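Local structure of cGAS/DncV-like nucleotidyltransferase in E. coli homolog (Rhodothermus marinus SG0.5JP17-172, 6E0K) at residues Ile55-Val63 / Thr124-Val132; Tyr96-Tyr107 / Arg114-Thr123. The protein synthesises the second messenger 3',3'-cUAMP from UTP and ATP with magnesium as part of a CBASS antiphage defence system. All coordinates share one frame; numbering follows the deposited sequence.

Interaction 1 of 2, residues Ile55-Val63 / Thr124-Val132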
loop_
_atom_site.group_PDB
_atom_site.type_symbol
_atom_site.label_atom_id
_atom_site.label_comp_id
_atom_site.label_asym_id
_atom_site.label_seq_id
_atom_site.Cartn_x
_atom_site.Cartn_y
_atom_site.Cartn_z
ATOM N N ILE A 55 9.461 -6.950 -4.092
ATOM C CA ILE A 55 10.158 -8.138 -4.589
ATOM C C ILE A 55 11.148 -7.806 -5.694
ATOM O O ILE A 55 11.936 -8.682 -6.091
ATOM C CB ILE A 55 9.165 -9.228 -5.057
ATOM C CG1 ILE A 55 8.247 -8.701 -6.162
ATOM C CG2 ILE A 55 8.361 -9.757 -3.863
ATOM C CD1 ILE A 55 7.378 -9.777 -6.808
ATOM N N ARG A 56 11.155 -6.569 -6.186
ATOM C CA ARG A 56 12.173 -6.093 -7.114
ATOM C C ARG A 56 12.803 -4.827 -6.554
ATOM O O ARG A 56 12.307 -4.224 -5.594
ATOM C CB ARG A 56 11.594 -5.811 -8.509
ATOM C CG ARG A 56 10.823 -6.987 -9.116
ATOM C CD ARG A 56 10.463 -6.713 -10.559
ATOM N NE ARG A 56 11.657 -6.387 -11.332
ATOM C CZ ARG A 56 12.430 -7.279 -11.939
ATOM N NH1 ARG A 56 12.141 -8.575 -11.878
ATOM N NH2 ARG A 56 13.497 -6.876 -12.616
ATOM N N GLY A 57 13.904 -4.417 -7.183
ATOM C CA GLY A 57 14.538 -3.158 -6.852
ATOM C C GLY A 57 14.352 -2.080 -7.886
ATOM O O GLY A 57 14.962 -1.004 -7.748
ATOM N N ASP A 58 13.549 -2.306 -8.925
ATOM C CA ASP A 58 13.436 -1.378 -10.043
ATOM C C ASP A 58 12.001 -0.948 -10.310
ATOM O O ASP A 58 11.722 -0.375 -11.372
ATOM C CB ASP A 58 14.061 -1.985 -11.310
ATOM C CG ASP A 58 13.369 -3.262 -11.770
ATOM O OD1 ASP A 58 12.381 -3.696 -11.140
ATOM O OD2 ASP A 58 13.831 -3.849 -12.783
ATOM N N SER A 59 11.087 -1.194 -9.378
ATOM C CA SER A 59 9.723 -0.736 -9.578
ATOM C C SER A 59 9.611 0.739 -9.210
ATOM O O SER A 59 10.455 1.289 -8.500
ATOM C CB SER A 59 8.760 -1.589 -8.758
ATOM O OG SER A 59 9.250 -1.766 -7.442
ATOM N N ASP A 60 8.554 1.384 -9.707
ATOM C CA ASP A 60 8.349 2.798 -9.422
ATOM C C ASP A 60 8.177 3.011 -7.924
ATOM O O ASP A 60 7.689 2.149 -7.195
ATOM C CB ASP A 60 7.113 3.342 -10.149
ATOM C CG ASP A 60 7.252 3.351 -11.673
ATOM O OD1 ASP A 60 8.330 3.026 -12.225
ATOM O OD2 ASP A 60 6.244 3.703 -12.325
ATOM N N VAL A 61 8.584 4.179 -7.458
ATOM C CA VAL A 61 8.562 4.499 -6.035
ATOM C C VAL A 61 7.291 5.273 -5.713
ATOM O O VAL A 61 6.985 6.279 -6.365
ATOM C CB VAL A 61 9.806 5.315 -5.641
ATOM C CG1 VAL A 61 9.784 5.625 -4.154
ATOM C CG2 VAL A 61 11.079 4.554 -6.009
ATOM N N ASP A 62 6.572 4.829 -4.685
ATOM C CA ASP A 62 5.336 5.487 -4.260
ATOM C C ASP A 62 5.649 6.514 -3.174
ATOM O O ASP A 62 5.957 6.152 -2.030
ATOM C CB ASP A 62 4.326 4.458 -3.761
ATOM C CG ASP A 62 3.941 3.460 -4.831
ATOM O OD1 ASP A 62 3.578 3.886 -5.946
ATOM O OD2 ASP A 62 4.032 2.242 -4.565
ATOM N N VAL A 63 5.560 7.798 -3.529
ATOM C CA VAL A 63 5.922 8.899 -2.649
ATOM C C VAL A 63 4.659 9.652 -2.266
ATOM O O VAL A 63 3.795 9.894 -3.112
ATOM C CB VAL A 63 6.926 9.846 -3.336
ATOM C CG1 VAL A 63 7.327 10.994 -2.403
ATOM C CG2 VAL A 63 8.151 9.056 -3.815
ATOM N N THR A 124 16.646 11.093 -11.241
ATOM C CA THR A 124 17.887 10.447 -11.660
ATOM C C THR A 124 18.092 9.081 -11.023
ATOM O O THR A 124 19.111 8.436 -11.287
ATOM C CB THR A 124 19.089 11.320 -11.315
ATOM O OG1 THR A 124 19.096 11.532 -9.897
ATOM C CG2 THR A 124 18.993 12.653 -12.035
ATOM N N TYR A 125 17.150 8.634 -10.184
ATOM C CA TYR A 125 17.208 7.328 -9.564
ATOM C C TYR A 125 16.097 6.499 -10.188
ATOM O O TYR A 125 16.279 5.985 -11.312
ATOM C CB TYR A 125 17.120 7.485 -8.041
ATOM C CG TYR A 125 18.294 8.268 -7.498
ATOM C CD1 TYR A 125 19.533 7.653 -7.356
ATOM C CD2 TYR A 125 18.165 9.604 -7.138
ATOM C CE1 TYR A 125 20.621 8.353 -6.869
ATOM C CE2 TYR A 125 19.253 10.315 -6.652
ATOM C CZ TYR A 125 20.479 9.672 -6.518
ATOM O OH TYR A 125 21.583 10.347 -6.027
ATOM N N LEU A 126 14.946 6.350 -9.544
ATOM C CA LEU A 126 13.787 5.678 -10.112
ATOM C C LEU A 126 12.661 6.657 -10.411
ATOM O O LEU A 126 12.630 7.774 -9.885
ATOM C CB LEU A 126 13.257 4.600 -9.151
ATOM C CG LEU A 126 14.148 3.364 -9.107
ATOM C CD1 LEU A 126 13.850 2.571 -7.855
ATOM C CD2 LEU A 126 13.943 2.509 -10.347
ATOM N N PRO A 127 11.706 6.261 -11.244
ATOM C CA PRO A 127 10.503 7.072 -11.403
ATOM C C PRO A 127 9.706 7.071 -10.112
ATOM O O PRO A 127 9.651 6.071 -9.390
ATOM C CB PRO A 127 9.736 6.368 -12.532
ATOM C CG PRO A 127 10.738 5.464 -13.187
ATOM C CD PRO A 127 11.670 5.056 -12.087
ATOM N N ALA A 128 9.103 8.217 -9.817
ATOM C CA ALA A 128 8.311 8.402 -8.621
ATOM C C ALA A 128 6.862 8.651 -9.013
ATOM O O ALA A 128 6.573 9.394 -9.957
ATOM C CB ALA A 128 8.845 9.566 -7.783
ATOM N N ASP A 129 5.959 7.998 -8.305
ATOM C CA ASP A 129 4.530 8.245 -8.432
ATOM C C ASP A 129 4.130 9.005 -7.177
ATOM O O ASP A 129 4.119 8.433 -6.083
ATOM C CB ASP A 129 3.769 6.928 -8.566
ATOM C CG ASP A 129 2.350 7.123 -9.029
ATOM O OD1 ASP A 129 2.144 7.850 -10.025
ATOM O OD2 ASP A 129 1.442 6.539 -8.401
ATOM N N VAL A 130 3.849 10.298 -7.327
ATOM C CA VAL A 130 3.736 11.217 -6.196
ATOM C C VAL A 130 2.266 11.498 -5.928
ATOM O O VAL A 130 1.573 12.064 -6.778
ATOM C CB VAL A 130 4.501 12.524 -6.456
ATOM C CG1 VAL A 130 4.372 13.452 -5.267
ATOM C CG2 VAL A 130 5.982 12.242 -6.732
ATOM N N VAL A 131 1.793 11.109 -4.745
ATOM C CA VAL A 131 0.437 11.436 -4.309
ATOM C C VAL A 131 0.495 12.749 -3.536
ATOM O O VAL A 131 1.145 12.838 -2.488
ATOM C CB VAL A 131 -0.159 10.316 -3.448
ATOM C CG1 VAL A 131 -1.504 10.768 -2.883
ATOM C CG2 VAL A 131 -0.344 9.053 -4.264
ATOM N N VAL A 132 -0.161 13.774 -4.071
ATOM C CA VAL A 132 -0.233 15.082 -3.433
ATOM C C VAL A 132 -1.505 15.111 -2.603
ATOM O O VAL A 132 -2.602 14.914 -3.136
ATOM C CB VAL A 132 -0.231 16.206 -4.477
ATOM C CG1 VAL A 132 -0.405 17.544 -3.794
ATOM C CG2 VAL A 132 1.058 16.172 -5.285
HETATM O O HOH W 1 1.718 5.906 -5.920
#

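Interaction 2 of 2, residues Tyr96-Tyr107 / Arg114-Thr123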
loop_
_atom_site.group_PDB
_atom_site.type_symbol
_atom_site.label_atom_id
_atom_site.label_comp_id
_atom_site.label_asym_id
_atom_site.label_seq_id
_atom_site.Cartn_x
_atom_site.Cartn_y
_atom_site.Cartn_z
ATOM N N TYR A 96 -1.543 21.534 -4.652
ATOM C CA TYR A 96 -1.140 20.749 -5.812
ATOM C C TYR A 96 -0.338 21.600 -6.799
ATOM O O TYR A 96 0.730 21.189 -7.275
ATOM C CB TYR A 96 -2.398 20.165 -6.464
ATOM C CG TYR A 96 -2.137 19.203 -7.570
ATOM C CD1 TYR A 96 -1.786 19.648 -8.844
ATOM C CD2 TYR A 96 -2.257 17.848 -7.360
ATOM C CE1 TYR A 96 -1.528 18.759 -9.874
ATOM C CE2 TYR A 96 -2.012 16.967 -8.383
ATOM C CZ TYR A 96 -1.641 17.429 -9.649
ATOM O OH TYR A 96 -1.389 16.524 -10.675
ATOM N N SER A 97 -0.823 22.813 -7.091
ATOM C CA SER A 97 -0.111 23.673 -8.037
ATOM C C SER A 97 1.269 24.060 -7.516
ATOM O O SER A 97 2.234 24.158 -8.291
ATOM C CB SER A 97 -0.948 24.907 -8.344
ATOM O OG SER A 97 -2.086 24.529 -9.103
ATOM N N ASP A 98 1.392 24.258 -6.199
ATOM C CA ASP A 98 2.708 24.558 -5.637
ATOM C C ASP A 98 3.641 23.357 -5.733
ATOM O O ASP A 98 4.825 23.512 -6.065
ATOM C CB ASP A 98 2.580 25.006 -4.181
ATOM C CG ASP A 98 2.186 26.464 -4.056
ATOM O OD1 ASP A 98 2.638 27.291 -4.883
ATOM O OD2 ASP A 98 1.416 26.786 -3.118
ATOM N N VAL A 99 3.143 22.157 -5.408
ATOM C CA VAL A 99 3.984 20.964 -5.512
ATOM C C VAL A 99 4.435 20.760 -6.952
ATOM O O VAL A 99 5.614 20.492 -7.215
ATOM C CB VAL A 99 3.248 19.723 -4.977
ATOM C CG1 VAL A 99 4.099 18.482 -5.207
ATOM C CG2 VAL A 99 2.942 19.865 -3.490
ATOM N N GLU A 100 3.503 20.891 -7.907
ATOM C CA GLU A 100 3.865 20.742 -9.318
ATOM C C GLU A 100 4.939 21.748 -9.723
ATOM O O GLU A 100 5.906 21.387 -10.408
ATOM C CB GLU A 100 2.619 20.886 -10.194
ATOM C CG GLU A 100 2.839 20.620 -11.682
ATOM C CD GLU A 100 1.569 20.850 -12.488
ATOM O OE1 GLU A 100 0.839 21.820 -12.187
ATOM O OE2 GLU A 100 1.292 20.059 -13.413
ATOM N N ARG A 101 4.802 23.005 -9.289
ATOM C CA ARG A 101 5.805 24.014 -9.615
ATOM C C ARG A 101 7.156 23.669 -9.002
ATOM O O ARG A 101 8.193 23.798 -9.658
ATOM C CB ARG A 101 5.345 25.392 -9.136
ATOM C CG ARG A 101 4.463 26.123 -10.128
ATOM C CD ARG A 101 4.289 27.581 -9.734
ATOM N NE ARG A 101 3.424 27.713 -8.566
ATOM C CZ ARG A 101 2.097 27.679 -8.626
ATOM N NH1 ARG A 101 1.497 27.511 -9.798
ATOM N NH2 ARG A 101 1.371 27.802 -7.523
ATOM N N ALA A 102 7.157 23.221 -7.748
ATOM C CA ALA A 102 8.403 22.862 -7.079
ATOM C C ALA A 102 9.115 21.736 -7.813
ATOM O O ALA A 102 10.334 21.786 -8.028
ATOM C CB ALA A 102 8.110 22.447 -5.638
ATOM N N LEU A 103 8.373 20.705 -8.200
ATOM C CA LEU A 103 9.002 19.583 -8.892
ATOM C C LEU A 103 9.486 19.993 -10.279
ATOM O O LEU A 103 10.582 19.612 -10.697
ATOM C CB LEU A 103 8.019 18.421 -8.985
ATOM C CG LEU A 103 7.600 17.870 -7.622
ATOM C CD1 LEU A 103 6.447 16.879 -7.792
ATOM C CD2 LEU A 103 8.791 17.226 -6.930
ATOM N N THR A 104 8.674 20.753 -11.010
ATOM C CA THR A 104 9.073 21.215 -12.333
ATOM C C THR A 104 10.304 22.114 -12.263
ATOM O O THR A 104 11.198 22.021 -13.113
ATOM C CB THR A 104 7.902 21.951 -12.986
ATOM O OG1 THR A 104 6.773 21.062 -13.069
ATOM C CG2 THR A 104 8.277 22.425 -14.378
ATOM N N ASP A 105 10.367 22.995 -11.260
ATOM C CA ASP A 105 11.534 23.868 -11.123
ATOM C C ASP A 105 12.799 23.046 -10.938
ATOM O O ASP A 105 13.858 23.385 -11.478
ATOM C CB ASP A 105 11.379 24.813 -9.926
ATOM C CG ASP A 105 10.351 25.916 -10.146
ATOM O OD1 ASP A 105 9.969 26.202 -11.304
ATOM O OD2 ASP A 105 9.933 26.521 -9.130
ATOM N N TYR A 106 12.707 21.963 -10.171
ATOM C CA TYR A 106 13.904 21.206 -9.834
ATOM C C TYR A 106 14.310 20.241 -10.952
ATOM O O TYR A 106 15.476 20.219 -11.364
ATOM C CB TYR A 106 13.693 20.465 -8.515
ATOM C CG TYR A 106 14.907 19.683 -8.078
ATOM C CD1 TYR A 106 15.957 20.309 -7.421
ATOM C CD2 TYR A 106 14.997 18.326 -8.332
ATOM C CE1 TYR A 106 17.074 19.596 -7.030
ATOM C CE2 TYR A 106 16.097 17.604 -7.943
ATOM C CZ TYR A 106 17.135 18.242 -7.292
ATOM O OH TYR A 106 18.230 17.497 -6.909
ATOM N N TYR A 107 13.369 19.434 -11.457
ATOM C CA TYR A 107 13.693 18.397 -12.434
ATOM C C TYR A 107 13.574 18.857 -13.881
ATOM O O TYR A 107 14.174 18.224 -14.763
ATOM C CB TYR A 107 12.785 17.180 -12.260
ATOM C CG TYR A 107 12.925 16.488 -10.933
ATOM C CD1 TYR A 107 13.989 15.627 -10.695
ATOM C CD2 TYR A 107 11.974 16.676 -9.917
ATOM C CE1 TYR A 107 14.121 14.981 -9.474
ATOM C CE2 TYR A 107 12.107 16.052 -8.698
ATOM C CZ TYR A 107 13.177 15.198 -8.480
ATOM O OH TYR A 107 13.305 14.569 -7.259
ATOM N N ARG A 114 1.282 15.150 -15.107
ATOM C CA ARG A 114 0.112 14.855 -14.292
ATOM C C ARG A 114 -0.499 13.518 -14.685
ATOM O O ARG A 114 -0.757 13.270 -15.866
ATOM C CB ARG A 114 -0.944 15.945 -14.447
ATOM C CG ARG A 114 -0.571 17.269 -13.851
ATOM C CD ARG A 114 -1.766 18.195 -13.927
ATOM N NE ARG A 114 -1.443 19.537 -13.467
ATOM C CZ ARG A 114 -2.214 20.594 -13.684
ATOM N NH1 ARG A 114 -1.851 21.784 -13.226
ATOM N NH2 ARG A 114 -3.344 20.458 -14.365
ATOM N N GLY A 115 -0.747 12.669 -13.688
ATOM C CA GLY A 115 -1.543 11.477 -13.873
ATOM C C GLY A 115 -2.959 11.670 -13.350
ATOM O O GLY A 115 -3.337 12.736 -12.869
ATOM N N ARG A 116 -3.744 10.593 -13.458
ATOM C CA ARG A 116 -5.126 10.619 -12.982
ATOM C C ARG A 116 -5.200 10.981 -11.502
ATOM O O ARG A 116 -6.026 11.805 -11.089
ATOM C CB ARG A 116 -5.785 9.260 -13.224
ATOM C CG ARG A 116 -5.848 8.844 -14.680
ATOM C CD ARG A 116 -6.733 9.783 -15.473
ATOM N NE ARG A 116 -6.838 9.393 -16.875
ATOM C CZ ARG A 116 -7.511 10.083 -17.789
ATOM N NH1 ARG A 116 -8.137 11.201 -17.442
ATOM N NH2 ARG A 116 -7.556 9.662 -19.047
ATOM N N LYS A 117 -4.352 10.363 -10.685
ATOM C CA LYS A 117 -4.403 10.550 -9.246
ATOM C C LYS A 117 -3.082 11.016 -8.666
ATOM O O LYS A 117 -3.016 11.301 -7.464
ATOM C CB LYS A 117 -4.823 9.247 -8.547
ATOM C CG LYS A 117 -6.231 8.758 -8.871
ATOM C CD LYS A 117 -6.498 7.419 -8.193
ATOM C CE LYS A 117 -7.977 7.078 -8.172
ATOM N NZ LYS A 117 -8.580 7.122 -9.530
ATOM N N THR A 118 -2.031 11.094 -9.478
ATOM C CA THR A 118 -0.685 11.346 -8.991
ATOM C C THR A 118 0.061 12.233 -9.970
ATOM O O THR A 118 -0.343 12.410 -11.120
ATOM C CB THR A 118 0.122 10.057 -8.826
ATOM O OG1 THR A 118 0.201 9.400 -10.094
ATOM C CG2 THR A 118 -0.530 9.130 -7.807
ATOM N N LEU A 119 1.151 12.805 -9.475
ATOM C CA LEU A 119 2.150 13.466 -10.295
ATOM C C LEU A 119 3.259 12.456 -10.534
ATOM O O LEU A 119 3.759 11.855 -9.578
ATOM C CB LEU A 119 2.710 14.709 -9.596
ATOM C CG LEU A 119 1.998 16.059 -9.652
ATOM C CD1 LEU A 119 2.598 17.019 -8.635
ATOM C CD2 LEU A 119 2.119 16.635 -11.054
ATOM N N LYS A 120 3.617 12.240 -11.793
ATOM C CA LYS A 120 4.698 11.319 -12.114
ATOM C C LYS A 120 5.981 12.100 -12.358
ATOM O O LYS A 120 5.984 13.089 -13.099
ATOM C CB LYS A 120 4.352 10.465 -13.334
ATOM C CG LYS A 120 3.225 9.449 -13.050
ATOM C CD LYS A 120 3.107 8.409 -14.161
ATOM C CE LYS A 120 2.630 7.055 -13.622
ATOM N NZ LYS A 120 1.414 7.185 -12.772
ATOM N N VAL A 121 7.060 11.670 -11.715
ATOM C CA VAL A 121 8.328 12.377 -11.767
ATOM C C VAL A 121 9.418 11.399 -12.173
ATOM O O VAL A 121 9.578 10.353 -11.536
ATOM C CB VAL A 121 8.668 13.015 -10.409
ATOM C CG1 VAL A 121 9.990 13.742 -10.492
ATOM C CG2 VAL A 121 7.531 13.942 -9.953
ATOM N N GLU A 122 10.159 11.736 -13.227
ATOM C CA GLU A 122 11.361 10.991 -13.604
ATOM C C GLU A 122 12.549 11.599 -12.862
ATOM O O GLU A 122 13.012 12.684 -13.219
ATOM C CB GLU A 122 11.577 11.051 -15.114
ATOM C CG GLU A 122 10.378 10.571 -15.919
ATOM C CD GLU A 122 9.978 9.153 -15.580
ATOM O OE1 GLU A 122 10.886 8.291 -15.481
ATOM O OE2 GLU A 122 8.758 8.907 -15.406
ATOM N N THR A 123 13.032 10.911 -11.827
ATOM C CA THR A 123 14.232 11.358 -11.125
ATOM C C THR A 123 15.470 10.720 -11.752
ATOM O O THR A 123 15.389 9.910 -12.676
ATOM C CB THR A 123 14.185 11.033 -9.626
ATOM O OG1 THR A 123 14.504 9.647 -9.401
ATOM C CG2 THR A 123 12.800 11.358 -9.000
HETATM O O HOH W 2 -2.801 14.296 -10.717
#

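Interaction 1 of 2, residues Ile55-Val63 / Thr124-Val132
Val-61 to Val-63 pair in parallel with Ala-128 to Val-130 in the mixed sheet of the nucleotidyltransferase domain, joining the starts of strands 61-68 and 127-138. Four backbone hydrogen bonds fix the register. Val-61 N donates to Pro-127 O at 2.9 Å and Asp-129 N to Val-61 O at 2.8 Å; one step on, Val-63 N bonds Asp-129 O and Val-131 N bonds Val-63 O. The N-H...O angles of all four lie between 166° and 175°.

On one face Val-63 CG2 meets Ala-128 CB at 4.1 Å, and Val-61 CG2 touches Leu-126 CB at 3.8 Å, the two side chains crossing at about a right angle. The CG of Leu-126 lies anti to its carbonyl carbon; its two methyls fork over the loop that leads into strand 61-68, CD1 against the carbonyl oxygens of Gly-57 and Ser-59, CD2 against Asp-58 O. Leu-45 and Val-43 of strand 42-45 pack on the same valines.

The other face is acidic. The side chains of Asp-62 and Asp-129, a bridged pair, converge at an oblique angle, carboxylate planes 73° apart, and Asp-62 OD1 comes within 4.2 Å of Asp-129 OD2. A water spans the two carboxylates, 2.7 Å from Asp-62 OD1 and 2.6 Å from Asp-129 OD2. Thr-118, by a hydrogen bond, and Lys-120, by a salt bridge, both hold Asp-129 OD1, which fixes the rotation of that carboxylate. Asp-60 turns its OD1 to the Pro-127 ring, 3.6 Å from Pro-127 CG.

Asp-60, Asp-62 and Asp-129 bind magnesium, and Asp-62 also contacts UTP: two neighbouring parallel strands, with Asp-60 in the loop just before one of them, bring three aspartates together in the metal site characteristic of the nucleotidyltransferase fold of cGAS/DncV-like enzymes.

Interaction 2 of 2, residues Tyr96-Tyr107 / Arg114-Thr123
The carboxylate of Glu-100 is gripped side-on by Arg-114, whose NE lies 2.8 Å from Glu-100 OE2 and whose NH1 lies 2.9 Å from Glu-100 OE1. This salt bridge edges a helix-on-sheet contact of the nucleotidyltransferase domain, where helix 92-107 packs on strand 119-122; the axes of the short segments run 14° apart at 10.1 Å. The two bonds differ: NH1 reaches the syn lone pair of OE1 with an N-H...O angle of 163°, while NE meets OE2 from above the carboxylate plane, its N-H...O angle only 136°.

Next to the ion pair, Leu-119 inserts its side chain between Tyr-96, Val-99, Glu-100 and Leu-103. Leu-119 CG lies 3.9 Å from Tyr-96 CZ, and Leu-119 CD1 meets Leu-103 CD1 at the same distance. Tyr-96 OH also shares a water with Gly-115 O, in the turn that leads to the UTP-binding residues Arg-116 to Lys-120.

Toward the end of the helix Tyr-107 is layered between Tyr-106 and Val-121, while its hydroxyl bonds Ser-26 in helix 18-32. The valine makes a CH-pi contact, with Val-121 CG1 3.8 Å from the centroid of the Tyr-107 ring.

How the interactions relate
Strand 127-138 is shared ground: it pairs in parallel with strand 61-68 in interaction 1 and antiparallel with strand 119-122, the strand packed on the helix in interaction 2. The centres of the two contacts lie about 13 Å apart, and residues 96-123 fall within the chain loop that interaction 1 closes. Direct contacts join them: Leu-119 O lies 2.7 Å from Val-130 N, probably hydrogen-bonded, and Thr-118 OG1 is 2.5 Å from Asp-129 OD1. Thr-118 binds UTP and Asp-129 binds magnesium, so this contact physically joins a UTP-binding residue to a metal ligand. Beside it, Val-131 CG2 packs on Thr-118 CG2 at 3.5 Å.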